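Local coordinates for formate-dependent phosphoribosylglycinamide formyltransferase (Mycobacterium tuberculosis H37Rv, PDB 6KHR), which belongs to the ATP-grasp superfamily, whose members share a characteristic nucleotide-binding fold, at residues E36-L48 with V325-A337. Residues are numbered along the deposited sequence; the frame is centred on the assembly and turned at random.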
loop_
_atom_site.group_PDB
_atom_site.type_symbol
_atom_site.label_atom_id
_atom_site.label_comp_id
_atom_site.label_asym_id
_atom_site.label_seq_id
_atom_site.Cartn_x
_atom_site.Cartn_y
_atom_site.Cartn_z
ATOM N N GLU A 36 -5.903 -10.305 7.813
ATOM C CA GLU A 36 -5.903 -9.095 6.972
ATOM C C GLU A 36 -4.521 -8.530 6.721
ATOM O O GLU A 36 -4.208 -8.375 5.560
ATOM C CB GLU A 36 -7.009 -8.116 7.306
ATOM C CG GLU A 36 -8.307 -8.540 6.662
ATOM C CD GLU A 36 -9.164 -9.436 7.532
ATOM O OE1 GLU A 36 -8.766 -9.688 8.669
ATOM O OE2 GLU A 36 -10.223 -9.868 7.065
ATOM N N PRO A 37 -3.488 -8.136 7.723
ATOM C CA PRO A 37 -2.138 -7.580 7.563
ATOM C C PRO A 37 -1.201 -8.549 6.876
ATOM O O PRO A 37 -0.248 -8.127 6.206
ATOM C CB PRO A 37 -1.696 -7.280 9.004
ATOM C CG PRO A 37 -2.934 -7.248 9.802
ATOM C CD PRO A 37 -3.853 -8.246 9.149
ATOM N N SER A 38 -1.467 -9.849 7.034
ATOM C CA SER A 38 -0.779 -10.869 6.255
ATOM C C SER A 38 -0.980 -10.652 4.752
ATOM O O SER A 38 -0.075 -10.939 3.957
ATOM C CB SER A 38 -1.282 -12.242 6.696
ATOM O OG SER A 38 -0.489 -13.289 6.182
ATOM N N ARG A 39 -2.138 -10.122 4.340
ATOM C CA ARG A 39 -2.363 -9.910 2.913
ATOM C C ARG A 39 -1.549 -8.736 2.384
ATOM O O ARG A 39 -0.942 -8.828 1.312
ATOM C CB ARG A 39 -3.850 -9.697 2.621
ATOM C CG ARG A 39 -4.120 -9.303 1.175
ATOM C CD ARG A 39 -5.574 -8.922 0.886
ATOM N NE ARG A 39 -5.720 -8.412 -0.479
ATOM C CZ ARG A 39 -5.756 -7.118 -0.795
ATOM N NH1 ARG A 39 -5.677 -6.193 0.161
ATOM N NH2 ARG A 39 -5.880 -6.748 -2.065
ATOM N N GLU A 40 -1.518 -7.635 3.125
ATOM C CA GLU A 40 -0.770 -6.468 2.678
ATOM C C GLU A 40 0.730 -6.759 2.657
ATOM O O GLU A 40 1.418 -6.452 1.678
ATOM C CB GLU A 40 -1.101 -5.268 3.581
ATOM C CG GLU A 40 -2.589 -5.016 3.761
ATOM C CD GLU A 40 -3.213 -4.265 2.586
ATOM O OE1 GLU A 40 -2.481 -3.504 1.917
ATOM O OE2 GLU A 40 -4.430 -4.434 2.331
ATOM N N LEU A 41 1.250 -7.355 3.738
ATOM C CA LEU A 41 2.627 -7.818 3.742
ATOM C C LEU A 41 2.921 -8.671 2.513
ATOM O O LEU A 41 4.014 -8.586 1.937
ATOM C CB LEU A 41 2.914 -8.608 5.032
ATOM C CG LEU A 41 4.309 -9.240 5.125
ATOM C CD1 LEU A 41 5.369 -8.182 4.899
ATOM C CD2 LEU A 41 4.594 -10.026 6.435
ATOM N N ALA A 42 1.950 -9.474 2.079
ATOM C CA ALA A 42 2.191 -10.375 0.963
ATOM C C ALA A 42 2.278 -9.603 -0.346
ATOM O O ALA A 42 3.097 -9.925 -1.221
ATOM C CB ALA A 42 1.094 -11.435 0.910
ATOM N N ILE A 43 1.434 -8.586 -0.500
ATOM C CA ILE A 43 1.554 -7.695 -1.645
ATOM C C ILE A 43 2.922 -7.036 -1.629
ATOM O O ILE A 43 3.659 -7.075 -2.619
ATOM C CB ILE A 43 0.418 -6.657 -1.630
ATOM C CG1 ILE A 43 -0.914 -7.305 -1.993
ATOM C CG2 ILE A 43 0.743 -5.462 -2.521
ATOM C CD1 ILE A 43 -2.121 -6.429 -1.632
ATOM N N ALA A 44 3.294 -6.461 -0.483
ATOM C CA ALA A 44 4.579 -5.780 -0.372
ATOM C C ALA A 44 5.715 -6.694 -0.806
ATOM O O ALA A 44 6.536 -6.315 -1.645
ATOM C CB ALA A 44 4.793 -5.283 1.053
ATOM N N LEU A 45 5.748 -7.923 -0.274
ATOM C CA LEU A 45 6.831 -8.847 -0.592
ATOM C C LEU A 45 6.848 -9.213 -2.068
ATOM O O LEU A 45 7.902 -9.580 -2.604
ATOM C CB LEU A 45 6.691 -10.119 0.238
ATOM C CG LEU A 45 7.115 -10.043 1.690
ATOM C CD1 LEU A 45 6.583 -11.249 2.423
ATOM C CD2 LEU A 45 8.611 -9.989 1.742
ATOM N N GLN A 46 5.687 -9.146 -2.733
ATOM C CA GLN A 46 5.627 -9.525 -4.137
ATOM C C GLN A 46 6.098 -8.396 -5.029
ATOM O O GLN A 46 6.660 -8.657 -6.098
ATOM C CB GLN A 46 4.217 -9.968 -4.507
ATOM C CG GLN A 46 3.901 -11.381 -4.039
ATOM C CD GLN A 46 2.428 -11.700 -4.179
ATOM O OE1 GLN A 46 1.633 -10.819 -4.500
ATOM N NE2 GLN A 46 2.054 -12.956 -3.939
ATOM N N GLY A 47 5.917 -7.148 -4.590
ATOM C CA GLY A 47 6.500 -6.028 -5.307
ATOM C C GLY A 47 8.019 -6.067 -5.310
ATOM O O GLY A 47 8.655 -5.598 -6.258
ATOM N N LEU A 48 8.618 -6.617 -4.256
ATOM C CA LEU A 48 10.068 -6.705 -4.174
ATOM C C LEU A 48 10.596 -7.967 -4.830
ATOM O O LEU A 48 11.801 -8.214 -4.767
ATOM C CB LEU A 48 10.529 -6.655 -2.714
ATOM C CG LEU A 48 10.275 -5.423 -1.845
ATOM C CD1 LEU A 48 10.574 -5.707 -0.351
ATOM C CD2 LEU A 48 11.107 -4.261 -2.323
ATOM N N VAL A 325 3.975 0.142 7.509
ATOM C CA VAL A 325 4.500 -0.877 8.412
ATOM C C VAL A 325 4.663 -2.197 7.678
ATOM O O VAL A 325 5.551 -2.988 8.009
ATOM C CB VAL A 325 3.592 -1.017 9.653
ATOM C CG1 VAL A 325 2.189 -1.486 9.248
ATOM C CG2 VAL A 325 4.227 -1.944 10.692
ATOM N N PHE A 326 3.838 -2.431 6.646
ATOM C CA PHE A 326 3.923 -3.631 5.820
ATOM C C PHE A 326 5.076 -3.571 4.823
ATOM O O PHE A 326 5.742 -4.584 4.579
ATOM C CB PHE A 326 2.613 -3.833 5.074
ATOM C CG PHE A 326 1.424 -3.790 5.948
ATOM C CD1 PHE A 326 1.332 -4.635 7.039
ATOM C CD2 PHE A 326 0.392 -2.908 5.687
ATOM C CE1 PHE A 326 0.230 -4.600 7.859
ATOM C CE2 PHE A 326 -0.727 -2.868 6.505
ATOM C CZ PHE A 326 -0.805 -3.709 7.590
ATOM N N GLU A 327 5.311 -2.410 4.209
ATOM C CA GLU A 327 6.492 -2.293 3.363
ATOM C C GLU A 327 7.757 -2.384 4.208
ATOM O O GLU A 327 8.739 -3.010 3.799
ATOM C CB GLU A 327 6.429 -0.992 2.552
ATOM C CG GLU A 327 5.163 -0.916 1.660
ATOM C CD GLU A 327 4.915 0.437 0.955
ATOM O OE1 GLU A 327 4.984 1.517 1.601
ATOM O OE2 GLU A 327 4.612 0.410 -0.262
ATOM N N LEU A 328 7.737 -1.829 5.421
ATOM C CA LEU A 328 8.911 -1.982 6.278
ATOM C C LEU A 328 9.148 -3.450 6.643
ATOM O O LEU A 328 10.290 -3.934 6.596
ATOM C CB LEU A 328 8.774 -1.121 7.532
ATOM C CG LEU A 328 8.694 0.400 7.366
ATOM C CD1 LEU A 328 8.269 1.033 8.694
ATOM C CD2 LEU A 328 10.025 0.999 6.874
ATOM N N GLN A 329 8.091 -4.187 6.989
ATOM C CA GLN A 329 8.340 -5.572 7.356
ATOM C C GLN A 329 8.639 -6.448 6.147
ATOM O O GLN A 329 9.350 -7.447 6.286
ATOM C CB GLN A 329 7.192 -6.141 8.185
ATOM C CG GLN A 329 5.841 -5.971 7.597
ATOM C CD GLN A 329 4.751 -6.454 8.530
ATOM O OE1 GLN A 329 3.577 -6.503 8.154
ATOM N NE2 GLN A 329 5.134 -6.817 9.752
ATOM N N ALA A 330 8.166 -6.085 4.955
ATOM C CA ALA A 330 8.670 -6.782 3.780
ATOM C C ALA A 330 10.171 -6.552 3.619
ATOM O O ALA A 330 10.928 -7.504 3.397
ATOM C CB ALA A 330 7.909 -6.356 2.527
ATOM N N ARG A 331 10.630 -5.303 3.772
ATOM C CA ARG A 331 12.066 -5.040 3.618
ATOM C C ARG A 331 12.890 -5.673 4.739
ATOM O O ARG A 331 13.985 -6.198 4.479
ATOM C CB ARG A 331 12.332 -3.541 3.529
ATOM C CG ARG A 331 11.703 -2.908 2.316
ATOM C CD ARG A 331 12.209 -1.482 2.098
ATOM N NE ARG A 331 11.551 -0.829 0.969
ATOM C CZ ARG A 331 12.021 0.246 0.340
ATOM N NH1 ARG A 331 13.166 0.803 0.725
ATOM N NH2 ARG A 331 11.348 0.764 -0.676
ATOM N N ALA A 332 12.366 -5.673 5.978
ATOM C CA ALA A 332 13.093 -6.257 7.114
ATOM C C ALA A 332 13.255 -7.766 6.968
ATOM O O ALA A 332 14.334 -8.308 7.226
ATOM C CB ALA A 332 12.375 -5.935 8.427
ATOM N N ILE A 333 12.183 -8.463 6.580
ATOM C CA ILE A 333 12.246 -9.904 6.344
ATOM C C ILE A 333 13.372 -10.230 5.379
ATOM O O ILE A 333 14.135 -11.181 5.582
ATOM C CB ILE A 333 10.900 -10.415 5.801
ATOM C CG1 ILE A 333 9.853 -10.476 6.901
ATOM C CG2 ILE A 333 11.056 -11.769 5.120
ATOM C CD1 ILE A 333 8.493 -10.583 6.343
ATOM N N LEU A 334 13.473 -9.460 4.303
ATOM C CA LEU A 334 14.416 -9.729 3.236
ATOM C C LEU A 334 15.769 -9.067 3.465
ATOM O O LEU A 334 16.668 -9.233 2.631
ATOM C CB LEU A 334 13.826 -9.271 1.890
ATOM C CG LEU A 334 12.550 -9.938 1.344
ATOM C CD1 LEU A 334 12.136 -9.267 0.053
ATOM C CD2 LEU A 334 12.708 -11.447 1.125
ATOM N N GLY A 335 15.931 -8.304 4.546
ATOM C CA GLY A 335 17.239 -7.745 4.872
ATOM C C GLY A 335 17.643 -6.574 4.009
ATOM O O GLY A 335 18.823 -6.431 3.669
ATOM N N LEU A 336 16.695 -5.730 3.646
ATOM C CA LEU A 336 16.951 -4.575 2.809
ATOM C C LEU A 336 16.881 -3.288 3.634
ATOM O O LEU A 336 16.331 -3.256 4.739
ATOM C CB LEU A 336 15.944 -4.539 1.650
ATOM C CG LEU A 336 15.889 -5.837 0.835
ATOM C CD1 LEU A 336 14.661 -5.876 -0.080
ATOM C CD2 LEU A 336 17.172 -6.019 0.025
ATOM N N ALA A 337 17.435 -2.217 3.067
ATOM C CA ALA A 337 17.460 -0.918 3.724
ATOM C C ALA A 337 16.057 -0.349 3.912
ATOM O O ALA A 337 15.138 -0.613 3.127
ATOM C CB ALA A 337 18.303 0.065 2.916
#
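Leu41 and Phe326 come closest at their CA atoms (4.9 Å) where helices 36-47 and 325-334 pack, their axes 8.3 Å apart at closest approach and crossing at -57°. Small residues let the helices meet: the methyl groups of Ala44 and Ala330 touch, CB to CB, at 3.6 Å. Beside them Leu41 packs as a knob into the hole formed by Phe326, Gln329, Ala330 and Ile333 on helix 325-334. Its CG stands anti to the backbone N (chi1 176°), which sends CD1 against Gln329 CG at 3.5 Å while CD2 meets Ile333 CD1 tip to tip.

At the N-terminal ends, Glu40 CB lies over one face of the Phe326 ring, a CH-pi contact 3.8 Å from the centroid, and Pro37 CB approaches Phe326 CE1 obliquely. The Glu40 chain then bends at chi2 (-80°), and its OE2 forms a salt bridge with Arg39 NH1 at 3.1 Å. Trp315 adds an edge-to-face partner for the same ring. At the other end, Leu48 CD1 lies 3.9 Å from Leu334 CD1, the two side chains running antiparallel alongside, and Leu45 CD2 rests on Ala330 CB. A Schellman motif at Gly335 then turns the chain so that Leu336 also reaches Leu48. Arg331 sends its guanidinium to Asp381 of the second subunit.

Leu41, Leu45 and Ile333 also touch strand 28-32 of the five-stranded parallel sheet. The pair thus forms a helix layer on the sheet of a Rossmann-like alpha/beta domain, as in the N-terminal domain of ATP-grasp enzymes, with helix 325-334 contributed from far along the chain.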